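PDB 6UM4: malate dehydrogenase from Naegleria fowleri, which probably catalyses the reversible, NAD(P)-dependent oxidation of malate to oxaloacetate. Local coordinates for residues A[115-120]-A[129-134]; A[162-165]-A[169-172]; A[96-101]-A[121-126]. All blocks are in the same frame, centred on the assembly; numbering follows the deposited sequence.

Contact 1: residues A[115-120]-A[129-134]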
loop_
_atom_site.group_PDB
_atom_site.type_symbol
_atom_site.label_atom_id
_atom_site.label_comp_id
_atom_site.label_asym_id
_atom_site.label_seq_id
_atom_site.Cartn_x
_atom_site.Cartn_y
_atom_site.Cartn_z
ATOM N N PHE A 115 -3.648 2.969 3.754
ATOM C CA PHE A 115 -2.957 1.941 4.530
ATOM C C PHE A 115 -1.514 2.338 4.831
ATOM O O PHE A 115 -0.986 1.972 5.886
ATOM C CB PHE A 115 -2.994 0.572 3.809
ATOM C CG PHE A 115 -4.319 -0.154 3.914
ATOM C CD1 PHE A 115 -4.495 -1.175 4.825
ATOM C CD2 PHE A 115 -5.394 0.210 3.107
ATOM C CE1 PHE A 115 -5.715 -1.832 4.936
ATOM C CE2 PHE A 115 -6.605 -0.420 3.209
ATOM C CZ PHE A 115 -6.775 -1.451 4.131
ATOM N N ARG A 116 -0.878 3.110 3.952
ATOM C CA ARG A 116 0.480 3.586 4.181
ATOM C C ARG A 116 0.491 4.881 4.983
ATOM O O ARG A 116 1.565 5.419 5.284
ATOM C CB ARG A 116 1.220 3.761 2.837
ATOM C CG ARG A 116 1.368 2.412 2.111
ATOM C CD ARG A 116 2.042 2.541 0.758
ATOM N NE ARG A 116 3.450 2.872 0.931
ATOM C CZ ARG A 116 4.277 3.174 -0.067
ATOM N NH1 ARG A 116 3.834 3.201 -1.314
ATOM N NH2 ARG A 116 5.541 3.458 0.194
ATOM N N ILE A 117 -0.681 5.390 5.332
ATOM C CA ILE A 117 -0.799 6.318 6.450
ATOM C C ILE A 117 -1.042 5.562 7.754
ATOM O O ILE A 117 -0.334 5.751 8.749
ATOM C CB ILE A 117 -1.925 7.334 6.173
ATOM C CG1 ILE A 117 -1.581 8.217 4.971
ATOM C CG2 ILE A 117 -2.159 8.239 7.383
ATOM C CD1 ILE A 117 -2.782 9.026 4.539
ATOM N N ALA A 118 -2.014 4.651 7.747
ATOM C CA ALA A 118 -2.393 3.967 8.981
ATOM C C ALA A 118 -1.244 3.150 9.543
ATOM O O ALA A 118 -1.164 2.955 10.760
ATOM C CB ALA A 118 -3.613 3.083 8.735
ATOM N N ASN A 119 -0.333 2.680 8.683
ATOM C CA ASN A 119 0.765 1.846 9.156
ATOM C C ASN A 119 1.856 2.647 9.842
ATOM O O ASN A 119 2.789 2.045 10.384
ATOM C CB ASN A 119 1.364 1.019 7.985
ATOM C CG ASN A 119 2.088 1.884 6.937
ATOM O OD1 ASN A 119 1.986 3.105 6.969
ATOM N ND2 ASN A 119 2.777 1.239 5.971
ATOM N N GLY A 120 1.744 3.974 9.862
ATOM C CA GLY A 120 2.767 4.830 10.429
ATOM C C GLY A 120 3.872 5.257 9.472
ATOM O O GLY A 120 4.798 5.958 9.901
ATOM N N VAL A 129 -2.693 8.561 14.394
ATOM C CA VAL A 129 -3.376 9.283 13.332
ATOM C C VAL A 129 -4.881 9.115 13.447
ATOM O O VAL A 129 -5.389 8.099 13.928
ATOM C CB VAL A 129 -2.890 8.838 11.933
ATOM C CG1 VAL A 129 -1.446 9.190 11.766
ATOM C CG2 VAL A 129 -3.058 7.336 11.774
ATOM N N LYS A 130 -5.588 10.166 13.041
ATOM C CA LYS A 130 -7.027 10.163 12.845
ATOM C C LYS A 130 -7.309 10.541 11.403
ATOM O O LYS A 130 -6.809 11.564 10.916
ATOM C CB LYS A 130 -7.725 11.134 13.794
ATOM C CG LYS A 130 -7.499 10.837 15.270
ATOM C CD LYS A 130 -8.263 11.803 16.146
ATOM C CE LYS A 130 -7.967 11.532 17.615
ATOM N NZ LYS A 130 -8.846 12.336 18.503
ATOM N N LEU A 131 -8.113 9.731 10.733
ATOM C CA LEU A 131 -8.439 9.939 9.329
ATOM C C LEU A 131 -9.840 10.511 9.223
ATOM O O LEU A 131 -10.788 9.955 9.784
ATOM C CB LEU A 131 -8.343 8.626 8.555
ATOM C CG LEU A 131 -6.941 8.069 8.306
ATOM C CD1 LEU A 131 -7.030 6.681 7.667
ATOM C CD2 LEU A 131 -6.191 9.017 7.431
ATOM N N ARG A 132 -9.968 11.616 8.509
ATOM C CA ARG A 132 -11.264 12.171 8.160
ATOM C C ARG A 132 -11.400 12.026 6.655
ATOM O O ARG A 132 -10.727 12.731 5.894
ATOM C CB ARG A 132 -11.380 13.624 8.622
ATOM C CG ARG A 132 -11.293 13.772 10.150
ATOM C CD ARG A 132 -11.513 15.226 10.608
ATOM N NE ARG A 132 -12.920 15.594 10.632
ATOM C CZ ARG A 132 -13.734 15.339 11.661
ATOM N NH1 ARG A 132 -13.321 14.554 12.653
ATOM N NH2 ARG A 132 -15.004 15.737 11.625
ATOM N N LEU A 133 -12.279 11.131 6.241
ATOM C CA LEU A 133 -12.366 10.662 4.864
ATOM C C LEU A 133 -13.561 11.311 4.190
ATOM O O LEU A 133 -14.693 11.156 4.660
ATOM C CB LEU A 133 -12.512 9.140 4.829
ATOM C CG LEU A 133 -11.408 8.363 5.536
ATOM C CD1 LEU A 133 -11.621 6.856 5.351
ATOM C CD2 LEU A 133 -10.048 8.809 4.961
ATOM N N LEU A 134 -13.316 11.991 3.075
ATOM C CA LEU A 134 -14.335 12.750 2.364
ATOM C C LEU A 134 -14.609 12.118 1.006
ATOM O O LEU A 134 -13.681 11.713 0.304
ATOM C CB LEU A 134 -13.881 14.204 2.169
ATOM C CG LEU A 134 -14.770 15.047 1.263
ATOM C CD1 LEU A 134 -16.127 15.152 1.922
ATOM C CD2 LEU A 134 -14.185 16.422 1.028
#
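Ile-117 and Leu-131 meet through one methyl each, CG2 of Ile-117 lying 4.1 Å from CD2 of Leu-131, with the two side chains crossing at a slant. Both branches of Ile-117 are placed by chi1 -65°, which sets CG2 opposite the backbone N and swings CG1 round beside it; the methyl branch is therefore the one presented to the strand. Two residues earlier, on the same face of the strand, Val-129 also points to the helix, and its CG2 comes to 4.4 Å from CA of Ala-118 and equally near the carbonyl O of Ile-117. The interface is thus wholly apolar on its side chains, and its closest approaches are ordinary van der Waals contacts.

The next shell closes round this patch. Ile-100 of strand 98-102 touches Ile-117 and Val-129, Leu-158 touches Ala-118 and Leu-131, and Leu-150 of helix 140-151 packs on Leu-131. Beyond the contact the helix ends: the N of Gly-120 bonds to the O of Ile-117 at 3.0 Å, and Gly-120 turns to positive phi (88°). On the far face Phe-115, Arg-116 and Asn-119 pack against the second subunit. Helix 108-118 lying on strand 129-134 is the second half of a beta-alpha-beta crossover, the first such unit of the Rossmann-type NAD-binding domain.

Contact 2: residues A[162-165]-A[169-172]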
loop_
_atom_site.group_PDB
_atom_site.type_symbol
_atom_site.label_atom_id
_atom_site.label_comp_id
_atom_site.label_asym_id
_atom_site.label_seq_id
_atom_site.Cartn_x
_atom_site.Cartn_y
_atom_site.Cartn_z
ATOM N N TYR A 162 -13.231 8.820 10.566
ATOM C CA TYR A 162 -14.472 9.575 10.438
ATOM C C TYR A 162 -14.816 9.723 8.960
ATOM O O TYR A 162 -13.942 10.046 8.149
ATOM C CB TYR A 162 -14.342 10.948 11.108
ATOM C CG TYR A 162 -15.566 11.833 10.956
ATOM C CD1 TYR A 162 -16.662 11.698 11.804
ATOM C CD2 TYR A 162 -15.618 12.816 9.970
ATOM C CE1 TYR A 162 -17.791 12.525 11.665
ATOM C CE2 TYR A 162 -16.729 13.628 9.822
ATOM C CZ TYR A 162 -17.813 13.485 10.671
ATOM O OH TYR A 162 -18.910 14.311 10.509
ATOM N N LEU A 163 -16.079 9.465 8.614
ATOM C CA LEU A 163 -16.557 9.477 7.233
ATOM C C LEU A 163 -17.560 10.599 7.023
ATOM O O LEU A 163 -18.436 10.807 7.863
ATOM C CB LEU A 163 -17.250 8.161 6.874
ATOM C CG LEU A 163 -16.630 6.820 7.244
ATOM C CD1 LEU A 163 -17.516 5.732 6.691
ATOM C CD2 LEU A 163 -15.226 6.698 6.712
ATOM N N THR A 164 -17.474 11.289 5.881
ATOM C CA THR A 164 -18.425 12.366 5.630
ATOM C C THR A 164 -18.454 12.722 4.153
ATOM O O THR A 164 -17.496 12.483 3.414
ATOM C CB THR A 164 -18.108 13.612 6.475
ATOM O OG1 THR A 164 -19.042 14.651 6.161
ATOM C CG2 THR A 164 -16.706 14.112 6.240
ATOM N N ASP A 165 -19.579 13.292 3.724
ATOM C CA ASP A 165 -19.649 13.928 2.415
ATOM C C ASP A 165 -19.707 15.448 2.523
ATOM O O ASP A 165 -20.129 16.118 1.576
ATOM C CB ASP A 165 -20.839 13.401 1.609
ATOM C CG ASP A 165 -22.181 13.679 2.273
ATOM O OD1 ASP A 165 -22.227 14.376 3.312
ATOM O OD2 ASP A 165 -23.205 13.193 1.741
ATOM N N ASP A 169 -17.443 19.397 7.544
ATOM C CA ASP A 169 -17.129 18.399 8.574
ATOM C C ASP A 169 -15.743 17.794 8.364
ATOM O O ASP A 169 -15.002 17.578 9.335
ATOM C CB ASP A 169 -18.190 17.281 8.637
ATOM C CG ASP A 169 -19.552 17.751 9.205
ATOM O OD1 ASP A 169 -19.604 18.739 9.975
ATOM O OD2 ASP A 169 -20.583 17.094 8.918
ATOM N N ALA A 170 -15.370 17.537 7.106
ATOM C CA ALA A 170 -14.134 16.813 6.810
ATOM C C ALA A 170 -12.904 17.515 7.381
ATOM O O ALA A 170 -12.051 16.878 8.011
ATOM C CB ALA A 170 -13.993 16.624 5.296
ATOM N N PHE A 171 -12.804 18.832 7.197
ATOM C CA PHE A 171 -11.584 19.553 7.543
ATOM C C PHE A 171 -11.527 20.032 8.984
ATOM O O PHE A 171 -10.488 20.571 9.384
ATOM C CB PHE A 171 -11.401 20.765 6.635
ATOM C CG PHE A 171 -11.156 20.409 5.206
ATOM C CD1 PHE A 171 -9.989 19.771 4.835
ATOM C CD2 PHE A 171 -12.102 20.691 4.235
ATOM C CE1 PHE A 171 -9.753 19.444 3.509
ATOM C CE2 PHE A 171 -11.881 20.367 2.908
ATOM C CZ PHE A 171 -10.704 19.734 2.547
ATOM N N ARG A 172 -12.600 19.861 9.760
ATOM C CA ARG A 172 -12.582 20.217 11.175
ATOM C C ARG A 172 -11.376 19.588 11.859
ATOM O O ARG A 172 -11.191 18.363 11.830
ATOM C CB ARG A 172 -13.891 19.782 11.871
ATOM C CG ARG A 172 -13.880 19.996 13.409
ATOM C CD ARG A 172 -15.230 19.749 14.102
ATOM N NE ARG A 172 -16.320 20.432 13.418
ATOM C CZ ARG A 172 -17.211 19.815 12.654
ATOM N NH1 ARG A 172 -17.162 18.499 12.501
ATOM N NH2 ARG A 172 -18.144 20.514 12.032
#
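The side chain of Asp-169 lies where Tyr-162 and Thr-164 converge, its CB 3.6 Å from the phenolic OH of Tyr-162 and 3.7 Å from OG1 of Thr-164. Tyr-162 extends its ring from the strand with CG opposite the backbone N (chi1 177°), which carries the hydroxyl out to the helix. CB of Asp-169 sits at the ring edge, close to the ring plane, while the carboxylate is turned 80° from that plane. OD2 of Asp-169 and the OH of Tyr-162 remain 3.6 Å apart, a packing distance.

Within its own segment the carboxylate is held through one oxygen, by a single salt bridge from NH2 of Arg-172 to OD1 of Asp-169 at 3.1 Å. That oxygen offers its anti lone pair, and it lies nearly in the guanidinium plane, so the bond meets the flat group at its edge.

Strand 158-164 is, within this chain, an edge strand of the parallel Rossmann-type sheet, and the short helix 167-171 follows it on the way to strand 176-179, which joins the sheet beyond strand 98-102. Arg-132 on the neighbouring strand links the two segments, making a cation-pi contact with Tyr-162 and a hydrogen bond to the carbonyl O of Asp-169.

In Thr-164 the two branches divide the work. OG1, set opposite the backbone N at chi1 178°, accepts a hydrogen bond from the N of Ser-166, whereas CG2 lies between the backbone N and carbonyl carbon and packs on Ala-170, 3.8 Å from its CB.

Contact 3: residues A[96-101]-A[121-126]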
loop_
_atom_site.group_PDB
_atom_site.type_symbol
_atom_site.label_atom_id
_atom_site.label_comp_id
_atom_site.label_asym_id
_atom_site.label_seq_id
_atom_site.Cartn_x
_atom_site.Cartn_y
_atom_site.Cartn_z
ATOM N N PRO A 96 1.049 12.990 20.807
ATOM C CA PRO A 96 -0.385 13.245 20.717
ATOM C C PRO A 96 -0.852 13.075 19.290
ATOM O O PRO A 96 -0.063 13.224 18.338
ATOM C CB PRO A 96 -0.516 14.698 21.195
ATOM C CG PRO A 96 0.835 15.283 20.985
ATOM C CD PRO A 96 1.790 14.178 21.263
ATOM N N PRO A 97 -2.110 12.711 19.083
ATOM C CA PRO A 97 -2.567 12.398 17.726
ATOM C C PRO A 97 -2.650 13.619 16.824
ATOM O O PRO A 97 -2.849 14.748 17.276
ATOM C CB PRO A 97 -3.951 11.777 17.954
ATOM C CG PRO A 97 -4.400 12.322 19.258
ATOM C CD PRO A 97 -3.159 12.476 20.092
ATOM N N VAL A 98 -2.483 13.376 15.522
ATOM C CA VAL A 98 -2.744 14.376 14.496
ATOM C C VAL A 98 -3.910 13.884 13.639
ATOM O O VAL A 98 -4.200 12.685 13.564
ATOM C CB VAL A 98 -1.506 14.654 13.621
ATOM C CG1 VAL A 98 -0.342 15.096 14.491
ATOM C CG2 VAL A 98 -1.151 13.393 12.811
ATOM N N THR A 99 -4.575 14.831 12.984
ATOM C CA THR A 99 -5.752 14.582 12.157
ATOM C C THR A 99 -5.427 14.825 10.684
ATOM O O THR A 99 -4.925 15.901 10.327
ATOM C CB THR A 99 -6.890 15.502 12.600
ATOM O OG1 THR A 99 -7.265 15.166 13.927
ATOM C CG2 THR A 99 -8.099 15.357 11.696
ATOM N N ILE A 100 -5.748 13.855 9.824
ATOM C CA ILE A 100 -5.472 13.950 8.390
ATOM C C ILE A 100 -6.789 13.831 7.632
ATOM O O ILE A 100 -7.481 12.814 7.743
ATOM C CB ILE A 100 -4.499 12.856 7.917
ATOM C CG1 ILE A 100 -3.267 12.771 8.818
ATOM C CG2 ILE A 100 -4.062 13.115 6.481
ATOM C CD1 ILE A 100 -2.731 11.320 8.935
ATOM N N THR A 101 -7.109 14.828 6.819
ATOM C CA THR A 101 -8.284 14.778 5.950
ATOM C C THR A 101 -7.877 14.320 4.553
ATOM O O THR A 101 -6.955 14.880 3.963
ATOM C CB THR A 101 -8.963 16.150 5.865
ATOM O OG1 THR A 101 -9.257 16.617 7.186
ATOM C CG2 THR A 101 -10.250 16.067 5.060
ATOM N N GLU A 121 3.798 4.877 8.191
ATOM C CA GLU A 121 4.884 5.188 7.249
ATOM C C GLU A 121 4.934 6.674 6.908
ATOM O O GLU A 121 6.017 7.267 6.845
ATOM C CB GLU A 121 4.734 4.346 5.974
ATOM C CG GLU A 121 5.823 4.565 4.911
ATOM C CD GLU A 121 5.569 3.725 3.665
ATOM O OE1 GLU A 121 4.572 2.959 3.677
ATOM O OE2 GLU A 121 6.344 3.834 2.682
ATOM N N MET A 122 3.779 7.297 6.691
ATOM C CA MET A 122 3.785 8.689 6.253
ATOM C C MET A 122 4.337 9.617 7.323
ATOM O O MET A 122 5.163 10.490 7.024
ATOM C CB MET A 122 2.383 9.124 5.842
ATOM C CG MET A 122 2.392 10.536 5.265
ATOM S SD MET A 122 0.832 10.991 4.515
ATOM C CE MET A 122 -0.080 11.513 5.965
ATOM N N LEU A 123 3.922 9.438 8.574
ATOM C CA LEU A 123 4.251 10.402 9.617
ATOM C C LEU A 123 5.147 9.861 10.720
ATOM O O LEU A 123 5.508 10.631 11.621
ATOM C CB LEU A 123 2.970 10.976 10.251
ATOM C CG LEU A 123 2.034 11.747 9.312
ATOM C CD1 LEU A 123 0.807 12.332 10.036
ATOM C CD2 LEU A 123 2.802 12.837 8.550
ATOM N N GLY A 124 5.493 8.580 10.700
ATOM C CA GLY A 124 6.377 8.033 11.711
ATOM C C GLY A 124 5.663 7.022 12.601
ATOM O O GLY A 124 4.466 7.143 12.897
ATOM N N GLU A 125 6.421 6.019 13.058
ATOM C CA GLU A 125 5.849 4.888 13.774
ATOM C C GLU A 125 5.327 5.251 15.157
ATOM O O GLU A 125 4.588 4.456 15.745
ATOM C CB GLU A 125 6.891 3.772 13.907
ATOM N N ASN A 126 5.672 6.425 15.686
ATOM C CA ASN A 126 5.212 6.840 17.004
ATOM C C ASN A 126 4.208 7.988 16.944
ATOM O O ASN A 126 3.987 8.664 17.951
ATOM C CB ASN A 126 6.411 7.205 17.877
ATOM C CG ASN A 126 7.256 5.989 18.231
ATOM O OD1 ASN A 126 6.740 4.982 18.725
ATOM N ND2 ASN A 126 8.556 6.070 17.958
#
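In Leu-123, chi1 of -61° places CG opposite the carbonyl carbon, and chi2 of -178° then sends CD1 straight out toward the strand, where Val-98 and Ile-100 receive it. The valine answers with CG2, and the two side chains meet tip to tip with CG2 of Val-98 3.6 Å from CD1 of Leu-123. Ile-100 brings its longer branch, ending in CD1, to the same leucine methyl, at 3.8 Å between CD1 of Ile-100 and CD1 of Leu-123. One leucine methyl is thereby shared by two residues, Val-98 and Ile-100, that point to the same side of the strand.

Met-122 approaches Ile-100 as well. Its chain is extended through the first two torsions and then bends at chi3 (83°), which turns the terminal methyl toward the strand; CE of Met-122 ends 4.0 Å from CD1 of Ile-100, again tip to tip. The isoleucine methyl thus has both loop residues as neighbours. Every side-chain contact between the two segments is made by carbon, and three of the four residues concerned are buried, Val-98 being more open.

After this pair the loop turns away at Gly-124, with positive phi, on its course to strand 129-134. The patch is completed by Tyr-176 of the adjoining strand 176-179, which touches Val-98, Ile-100 and Leu-123, and by Ile-178, which touches Met-122. Helix 332-348 lies against the loop too, Ile-340 and Met-343 packing on Met-122 and Val-347 on Leu-123, so that the connection between helix 108-118 and strand 129-134 is held between strands 98-102 and 176-179 and this later helix.

How the contacts relate
Contacts 1 and 3 are interleaved along the chain, with centres about 8 Å apart, and share one apolar layer: CG2 of Ile-117 is 3.5 Å from CD1 of Ile-100. Polar links join them too, a salt bridge between NH2 of Arg-116 and OE2 of Glu-121 at 2.6 Å and a backbone hydrogen bond, 2.8 Å, from N of Ile-100 to O of Lys-130. Contact 2 opens later in the chain, its centre about 13 Å from that of contact 1 and 17 Å from that of contact 3. Strand pairing ties it to contact 1, while the O of Ala-170 lies 2.9 Å from OG1 of Thr-101, probably hydrogen-bonded. All three belong to the NAD-binding domain.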